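Local coordinates for Lin2634 protein (Listeria innocua, PDB 3MZO) that binds calcium ions and, as an HD-domain protein of the YfbR-like 5'-deoxynucleotidase family, probably hydrolyses phosphate esters of nucleotides, at residues I17-G22 with K139-Y144; Y36-I41 with K132-S137. All coordinates share one frame; numbering follows the deposited sequence.

Interactions 1 and 2 share helix 129-151 and lie on successive parts of it, with their centres about 13 Å apart. Between 132-137 and 139-144 comes Asp138, which joins His34, His68 and Asp69 in binding calcium, so the two contacts follow one another along the helix past a metal ligand. They also meet directly: Asp141 CB lies 3.8 Å from Val38 CG2, and Val140 CG1 lies 4.0 Å from Ile41 CD1. Interaction 1 brings the Arg19 side chain to about 4 Å from a calcium ion, nearest atoms; in interaction 2 the Val38 side chain is about 6 Å from a bound calcium ion, nearest atoms. Segment 36-41 and Tyr144 also touch a third subunit.

Interaction 1 (I17-G22 with K139-Y144); sequences IYRCPG and KVDLLY
Arg19 reaches from the loop between helices 4-13 and 31-51 to Leu142 on helix 129-151, and its NH2 comes to 3.3 Å from Leu142 CD1, an oblique approach to the guanidinium. The side chains span the gap, since the CA atoms of Arg19 and Leu142 are 9.9 Å apart. Two torsions shape the reach: the arginine chain runs out extended and then bends at chi3 (48°), while Leu142, with CG opposite its backbone N (chi1 -161°), turns its branched end to the loop, CD1 nearest. Asp141 contributes charge and not a bond. Its OD2 sits over one guanidinium face, 4.4 Å from Arg19 NH2, well out of the plane in which the N-H groups point. Both groups are committed to other partners: Arg19 NE forms a salt bridge with Glu145, about one turn further along the helix, and Asp141 OD2 is hydrogen-bonded to His34 ND1. Since His34 is a calcium ligand, Asp141 is a second-shell residue whose bond would hold the imidazole in its rotation, and its negative charge may make that ring a stronger donor to the metal. The Arg19 side chain also comes within about 4 Å of that of Asp69, nearest atoms. An arginine from a preceding loop, set beside the His, His-Asp and Asp ligands of an all-helical bundle, is consistent with the phosphate-handling site of an HD-domain phosphohydrolase.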
ATOM      1  N   ILE B  17       8.173  -2.985  10.077  1.00 27.47           N
ATOM      2  CA  ILE B  17       8.098  -2.117  11.242  1.00 26.06           C
ATOM      3  C   ILE B  17       8.677  -0.788  10.774  1.00 27.37           C
ATOM      4  O   ILE B  17       9.797  -0.707  10.275  1.00 23.14           O
ATOM      5  CB  ILE B  17       8.886  -2.673  12.418  1.00 27.32           C
ATOM      6  CG1 ILE B  17       8.330  -4.057  12.751  1.00 28.33           C
ATOM      7  CG2 ILE B  17       8.757  -1.744  13.688  1.00 23.67           C
ATOM      8  CD1 ILE B  17       9.135  -4.772  13.717  1.00 35.99           C
ATOM      9  N   TYR B  18       7.873   0.243  10.918  1.00 25.64           N
ATOM     10  CA  TYR B  18       8.198   1.567  10.440  1.00 27.51           C
ATOM     11  C   TYR B  18       8.481   2.521  11.566  1.00 28.73           C
ATOM     12  O   TYR B  18       8.036   2.325  12.689  1.00 30.06           O
ATOM     13  CB  TYR B  18       7.071   2.058   9.584  1.00 29.63           C
ATOM     14  CG  TYR B  18       6.984   1.249   8.341  1.00 31.87           C
ATOM     15  CD1 TYR B  18       7.749   1.587   7.238  1.00 31.83           C
ATOM     16  CD2 TYR B  18       6.197   0.097   8.277  1.00 39.02           C
ATOM     17  CE1 TYR B  18       7.717   0.824   6.072  1.00 30.08           C
ATOM     18  CE2 TYR B  18       6.147  -0.678   7.097  1.00 36.97           C
ATOM     19  CZ  TYR B  18       6.922  -0.289   6.003  1.00 37.56           C
ATOM     20  OH  TYR B  18       6.916  -0.984   4.818  1.00 42.62           O
ATOM     21  N   ARG B  19       9.264   3.548  11.259  1.00 28.33           N
ATOM     22  CA  ARG B  19       9.681   4.491  12.259  1.00 31.85           C
ATOM     23  C   ARG B  19       8.616   5.542  12.437  1.00 31.95           C
ATOM     24  O   ARG B  19       8.050   5.997  11.453  1.00 32.42           O
ATOM     25  CB  ARG B  19      11.002   5.111  11.829  1.00 32.95           C
ATOM     26  CG  ARG B  19      12.112   4.066  11.905  1.00 31.17           C
ATOM     27  CD  ARG B  19      13.361   4.499  11.297  1.00 29.27           C
ATOM     28  NE  ARG B  19      13.819   5.832  11.677  1.00 24.41           N
ATOM     29  CZ  ARG B  19      14.490   6.134  12.792  1.00 33.63           C
ATOM     30  NH1 ARG B  19      14.759   5.229  13.732  1.00 35.53           N
ATOM     31  NH2 ARG B  19      14.879   7.379  12.987  1.00 32.97           N
ATOM     32  N   CYS B  20       8.412   5.927  13.694  1.00 33.57           N
ATOM     33  CA  CYS B  20       7.398   6.873  14.166  1.00 37.52           C
ATOM     34  C   CYS B  20       6.082   6.813  13.390  1.00 34.85           C
ATOM     35  O   CYS B  20       5.699   7.728  12.702  1.00 36.17           O
ATOM     36  CB  CYS B  20       7.940   8.304  14.361  1.00 42.25           C
ATOM     37  SG  CYS B  20       9.538   8.771  13.606  1.00 58.05           S
ATOM     38  N   PRO B  21       5.391   5.698  13.495  1.00 34.32           N
ATOM     39  CA  PRO B  21       4.111   5.643  12.809  1.00 35.39           C
ATOM     40  C   PRO B  21       3.079   6.571  13.498  1.00 33.74           C
ATOM     41  O   PRO B  21       3.207   6.854  14.670  1.00 32.98           O
ATOM     42  CB  PRO B  21       3.721   4.173  12.933  1.00 36.50           C
ATOM     43  CG  PRO B  21       4.406   3.697  14.189  1.00 37.61           C
ATOM     44  CD  PRO B  21       5.689   4.485  14.281  1.00 34.55           C
ATOM     45  N   GLY B  22       2.088   7.033  12.744  1.00 36.55           N
ATOM     46  CA  GLY B  22       1.026   7.930  13.261  1.00 35.45           C
ATOM     47  C   GLY B  22       0.949   9.124  12.332  1.00 36.55           C
ATOM     48  O   GLY B  22       0.182   9.146  11.338  1.00 35.29           O
ATOM     49  N   LYS B 139      21.386   9.982  15.138  1.00 26.42           N
ATOM     50  CA  LYS B 139      20.850  11.337  15.054  1.00 28.22           C
ATOM     51  C   LYS B 139      20.996  11.943  13.668  1.00 27.31           C
ATOM     52  O   LYS B 139      20.142  12.684  13.229  1.00 28.28           O
ATOM     53  CB  LYS B 139      21.468  12.271  16.104  1.00 29.00           C
ATOM     54  CG  LYS B 139      21.161  11.907  17.547  1.00 31.87           C
ATOM     55  CD  LYS B 139      19.674  11.811  17.852  1.00 29.35           C
ATOM     56  CE  LYS B 139      19.450  11.382  19.310  1.00 36.40           C
ATOM     57  NZ  LYS B 139      18.049  11.537  19.657  1.00 38.49           N
ATOM     58  N   VAL B 140      22.074  11.628  12.970  1.00 28.35           N
ATOM     59  CA  VAL B 140      22.215  12.105  11.591  1.00 26.06           C
ATOM     60  C   VAL B 140      21.090  11.533  10.732  1.00 24.99           C
ATOM     61  O   VAL B 140      20.553  12.264   9.890  1.00 25.70           O
ATOM     62  CB  VAL B 140      23.594  11.822  10.972  1.00 24.84           C
ATOM     63  CG1 VAL B 140      23.548  12.015   9.467  1.00 20.67           C
ATOM     64  CG2 VAL B 140      24.657  12.718  11.625  1.00 23.11           C
ATOM     65  N   ASP B 141      20.728  10.264  10.908  1.00 26.13           N
ATOM     66  CA  ASP B 141      19.668   9.692  10.057  1.00 25.86           C
ATOM     67  C   ASP B 141      18.325  10.356  10.398  1.00 24.21           C
ATOM     68  O   ASP B 141      17.543  10.668   9.514  1.00 27.26           O
ATOM     69  CB  ASP B 141      19.545   8.174  10.158  1.00 24.85           C
ATOM     70  CG  ASP B 141      18.526   7.602   9.155  1.00 27.39           C
ATOM     71  OD1 ASP B 141      18.605   7.923   7.959  1.00 30.36           O
ATOM     72  OD2 ASP B 141      17.603   6.864   9.562  1.00 32.91           O
ATOM     73  N   LEU B 142      18.089  10.573  11.682  1.00 26.18           N
ATOM     74  CA  LEU B 142      16.885  11.250  12.152  1.00 26.86           C
ATOM     75  C   LEU B 142      16.823  12.670  11.582  1.00 27.10           C
ATOM     76  O   LEU B 142      15.770  13.169  11.195  1.00 28.59           O
ATOM     77  CB  LEU B 142      16.911  11.265  13.665  1.00 29.29           C
ATOM     78  CG  LEU B 142      15.639  11.491  14.458  1.00 39.41           C
ATOM     79  CD1 LEU B 142      14.561  10.439  14.172  1.00 30.97           C
ATOM     80  CD2 LEU B 142      16.013  11.522  15.936  1.00 34.11           C
ATOM     81  N   LEU B 143      17.973  13.328  11.532  1.00 26.53           N
ATOM     82  CA  LEU B 143      18.075  14.658  10.962  1.00 27.33           C
ATOM     83  C   LEU B 143      17.743  14.649   9.460  1.00 26.84           C
ATOM     84  O   LEU B 143      17.021  15.520   8.973  1.00 26.82           O
ATOM     85  CB  LEU B 143      19.491  15.224  11.200  1.00 26.34           C
ATOM     86  CG  LEU B 143      19.731  16.702  10.897  1.00 32.07           C
ATOM     87  CD1 LEU B 143      19.400  17.575  12.116  1.00 29.14           C
ATOM     88  CD2 LEU B 143      21.180  16.931  10.466  1.00 31.66           C
ATOM     89  N   TYR B 144      18.274  13.678   8.722  1.00 26.10           N
ATOM     90  CA  TYR B 144      17.916  13.526   7.287  1.00 27.23           C
ATOM     91  C   TYR B 144      16.423  13.209   7.055  1.00 26.46           C
ATOM     92  O   TYR B 144      15.795  13.731   6.118  1.00 27.53           O
ATOM     93  CB  TYR B 144      18.844  12.489   6.586  1.00 27.91           C
ATOM     94  CG  TYR B 144      20.094  13.157   6.053  1.00 26.37           C
ATOM     95  CD1 TYR B 144      21.158  13.460   6.897  1.00 31.04           C
ATOM     96  CD2 TYR B 144      20.182  13.541   4.707  1.00 26.85           C
ATOM     97  CE1 TYR B 144      22.291  14.119   6.418  1.00 28.07           C
ATOM     98  CE2 TYR B 144      21.307  14.187   4.216  1.00 29.24           C
ATOM     99  CZ  TYR B 144      22.359  14.464   5.090  1.00 31.37           C
ATOM    100  OH  TYR B 144      23.478  15.084   4.637  1.00 33.98           O
TER

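Interaction 2 (Y36-I41 with K132-S137); sequences YKVTSI and KILAIS
Ser137, which lies against Val38 and Ile41 at a helix-helix crossing of the all-alpha HD-domain fold, closes a double grip on one carbonyl oxygen a turn earlier in helix 129-151. Ile133 O accepts Ser137 OG at 2.7 Å and the helical Ser137 N at 3.0 Å, and the two donors arrive from opposite faces of the carbonyl plane. The hydroxyl oxygen, as donor, lies 34° off that plane. With OG turned beside its own backbone N (chi1 -67°), the hydroxyl folds back onto its helix, so this buried polar group is satisfied without a partner on helix 31-51.

The axes of the two short segments approach to 9.2 Å, with 124° between their N-to-C directions, and the CA atoms of Val38 and Ser137 are only 5.5 Å apart, a closeness consistent with the small serine side chain at the crossing. Ser137 CB accordingly lies 3.8 Å from the backbone Val38 O. Val38 spreads its two methyls over the opposing helix: CG1 packs against Ser137 CB and, obliquely, Leu134 CD1, while CG2 faces the Ser137 carbonyl oxygen.

This packing backs the metal site. Val38 stands one turn after the calcium ligand His34, with its side chain about 4 Å from that of His68, nearest atoms, and Ser137 directly precedes the ligand Asp138. Ala42 and Phe45 continue the interface along helix 31-51. Beside them Ile41 straddles the serine: its CD1 reaches the Ser137 O, and its CG2 lies 3.5 Å from Ser137 OG.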
ATOM      1  N   TYR B  36      20.392   0.012   7.928  1.00 21.66           N
ATOM      2  CA  TYR B  36      21.271   0.122   6.773  1.00 21.01           C
ATOM      3  C   TYR B  36      21.904   1.499   6.654  1.00 21.08           C
ATOM      4  O   TYR B  36      23.139   1.624   6.508  1.00 20.99           O
ATOM      5  CB  TYR B  36      20.544  -0.278   5.474  1.00 18.81           C
ATOM      6  CG  TYR B  36      21.326   0.135   4.254  1.00 20.84           C
ATOM      7  CD1 TYR B  36      22.512  -0.523   3.910  1.00 26.46           C
ATOM      8  CD2 TYR B  36      20.931   1.218   3.484  1.00 21.53           C
ATOM      9  CE1 TYR B  36      23.287  -0.118   2.794  1.00 20.36           C
ATOM     10  CE2 TYR B  36      21.696   1.639   2.373  1.00 25.59           C
ATOM     11  CZ  TYR B  36      22.873   0.958   2.031  1.00 29.60           C
ATOM     12  OH  TYR B  36      23.638   1.355   0.933  1.00 33.47           O
ATOM     13  N   LYS B  37      21.096   2.539   6.772  1.00 21.81           N
ATOM     14  CA  LYS B  37      21.599   3.890   6.627  1.00 22.88           C
ATOM     15  C   LYS B  37      22.493   4.314   7.809  1.00 22.30           C
ATOM     16  O   LYS B  37      23.578   4.876   7.602  1.00 20.40           O
ATOM     17  CB  LYS B  37      20.418   4.871   6.392  1.00 22.40           C
ATOM     18  CG  LYS B  37      19.677   4.648   5.057  1.00 23.74           C
ATOM     19  CD  LYS B  37      18.500   5.692   4.814  1.00 25.51           C
ATOM     20  CE  LYS B  37      17.412   5.584   5.828  1.00 24.76           C
ATOM     21  NZ  LYS B  37      16.210   6.463   5.490  1.00 25.15           N
ATOM     22  N   VAL B  38      22.094   3.976   9.037  1.00 20.45           N
ATOM     23  CA  VAL B  38      22.918   4.301  10.191  1.00 19.15           C
ATOM     24  C   VAL B  38      24.272   3.599  10.113  1.00 23.24           C
ATOM     25  O   VAL B  38      25.303   4.203  10.472  1.00 19.82           O
ATOM     26  CB  VAL B  38      22.195   4.020  11.506  1.00 18.61           C
ATOM     27  CG1 VAL B  38      23.103   4.117  12.749  1.00 20.35           C
ATOM     28  CG2 VAL B  38      20.991   5.017  11.661  1.00 23.03           C
ATOM     29  N   THR B  39      24.280   2.343   9.665  1.00 22.70           N
ATOM     30  CA  THR B  39      25.548   1.587   9.535  1.00 22.01           C
ATOM     31  C   THR B  39      26.437   2.237   8.447  1.00 21.76           C
ATOM     32  O   THR B  39      27.629   2.460   8.670  1.00 22.75           O
ATOM     33  CB  THR B  39      25.302   0.096   9.312  1.00 21.33           C
ATOM     34  OG1 THR B  39      24.418  -0.381  10.335  1.00 24.07           O
ATOM     35  CG2 THR B  39      26.606  -0.703   9.407  1.00 18.63           C
ATOM     36  N   SER B  40      25.851   2.632   7.324  1.00 21.97           N
ATOM     37  CA  SER B  40      26.590   3.394   6.303  1.00 20.31           C
ATOM     38  C   SER B  40      27.146   4.727   6.771  1.00 23.98           C
ATOM     39  O   SER B  40      28.323   5.058   6.489  1.00 24.28           O
ATOM     40  CB  SER B  40      25.743   3.555   5.065  1.00 20.99           C
ATOM     41  OG  SER B  40      25.346   2.278   4.571  1.00 18.96           O
ATOM     42  N   ILE B  41      26.317   5.484   7.501  1.00 24.05           N
ATOM     43  CA  ILE B  41      26.738   6.736   8.129  1.00 24.38           C
ATOM     44  C   ILE B  41      27.892   6.490   9.111  1.00 24.38           C
ATOM     45  O   ILE B  41      28.909   7.174   9.052  1.00 26.31           O
ATOM     46  CB  ILE B  41      25.520   7.471   8.821  1.00 25.54           C
ATOM     47  CG1 ILE B  41      24.528   7.988   7.754  1.00 26.14           C
ATOM     48  CG2 ILE B  41      25.990   8.625   9.720  1.00 21.83           C
ATOM     49  CD1 ILE B  41      23.084   8.229   8.294  1.00 21.99           C
ATOM     50  N   LYS B 132      29.966   6.385  20.607  1.00 30.82           N
ATOM     51  CA  LYS B 132      29.645   7.757  20.257  1.00 29.88           C
ATOM     52  C   LYS B 132      29.389   7.878  18.757  1.00 28.82           C
ATOM     53  O   LYS B 132      28.522   8.664  18.334  1.00 28.05           O
ATOM     54  CB  LYS B 132      30.737   8.709  20.696  1.00 31.06           C
ATOM     55  CG  LYS B 132      30.922   8.751  22.182  1.00 34.68           C
ATOM     56  CD  LYS B 132      32.099   9.664  22.550  1.00 37.39           C
ATOM     57  CE  LYS B 132      32.167   9.816  24.027  1.00 45.46           C
ATOM     58  NZ  LYS B 132      33.286  10.704  24.483  1.00 45.98           N
ATOM     59  N   ILE B 133      30.113   7.103  17.952  1.00 26.66           N
ATOM     60  CA  ILE B 133      29.839   7.102  16.519  1.00 26.16           C
ATOM     61  C   ILE B 133      28.419   6.626  16.288  1.00 26.32           C
ATOM     62  O   ILE B 133      27.725   7.158  15.416  1.00 27.96           O
ATOM     63  CB  ILE B 133      30.871   6.285  15.710  1.00 26.53           C
ATOM     64  CG1 ILE B 133      32.196   7.060  15.620  1.00 27.18           C
ATOM     65  CG2 ILE B 133      30.376   5.944  14.291  1.00 25.57           C
ATOM     66  CD1 ILE B 133      33.326   6.237  15.090  1.00 27.46           C
ATOM     67  N   LEU B 134      27.972   5.633  17.048  1.00 27.89           N
ATOM     68  CA  LEU B 134      26.576   5.169  16.920  1.00 27.25           C
ATOM     69  C   LEU B 134      25.615   6.274  17.324  1.00 28.95           C
ATOM     70  O   LEU B 134      24.607   6.484  16.647  1.00 29.97           O
ATOM     71  CB  LEU B 134      26.302   3.926  17.771  1.00 27.33           C
ATOM     72  CG  LEU B 134      24.832   3.448  17.830  1.00 26.13           C
ATOM     73  CD1 LEU B 134      24.181   3.209  16.464  1.00 25.14           C
ATOM     74  CD2 LEU B 134      24.712   2.202  18.722  1.00 28.08           C
ATOM     75  N   ALA B 135      25.920   6.977  18.426  1.00 28.96           N
ATOM     76  CA  ALA B 135      25.046   8.051  18.894  1.00 28.81           C
ATOM     77  C   ALA B 135      24.862   9.114  17.811  1.00 27.42           C
ATOM     78  O   ALA B 135      23.724   9.503  17.521  1.00 26.61           O
ATOM     79  CB  ALA B 135      25.543   8.705  20.268  1.00 27.75           C
ATOM     80  N   ILE B 136      25.947   9.568  17.195  1.00 25.50           N
ATOM     81  CA  ILE B 136      25.817  10.659  16.250  1.00 27.19           C
ATOM     82  C   ILE B 136      25.191  10.169  14.953  1.00 26.40           C
ATOM     83  O   ILE B 136      24.456  10.925  14.312  1.00 28.53           O
ATOM     84  CB  ILE B 136      27.121  11.435  15.985  1.00 29.46           C
ATOM     85  CG1 ILE B 136      28.199  10.546  15.362  1.00 33.79           C
ATOM     86  CG2 ILE B 136      27.660  12.087  17.296  1.00 31.54           C
ATOM     87  CD1 ILE B 136      29.516  11.303  15.029  1.00 36.20           C
ATOM     88  N   SER B 137      25.472   8.914  14.574  1.00 25.15           N
ATOM     89  CA  SER B 137      24.995   8.361  13.297  1.00 24.92           C
ATOM     90  C   SER B 137      23.474   8.180  13.238  1.00 25.18           C
ATOM     91  O   SER B 137      22.830   8.444  12.217  1.00 27.26           O
ATOM     92  CB  SER B 137      25.718   7.022  13.015  1.00 25.78           C
ATOM     93  OG  SER B 137      27.106   7.248  12.766  1.00 22.75           O
TER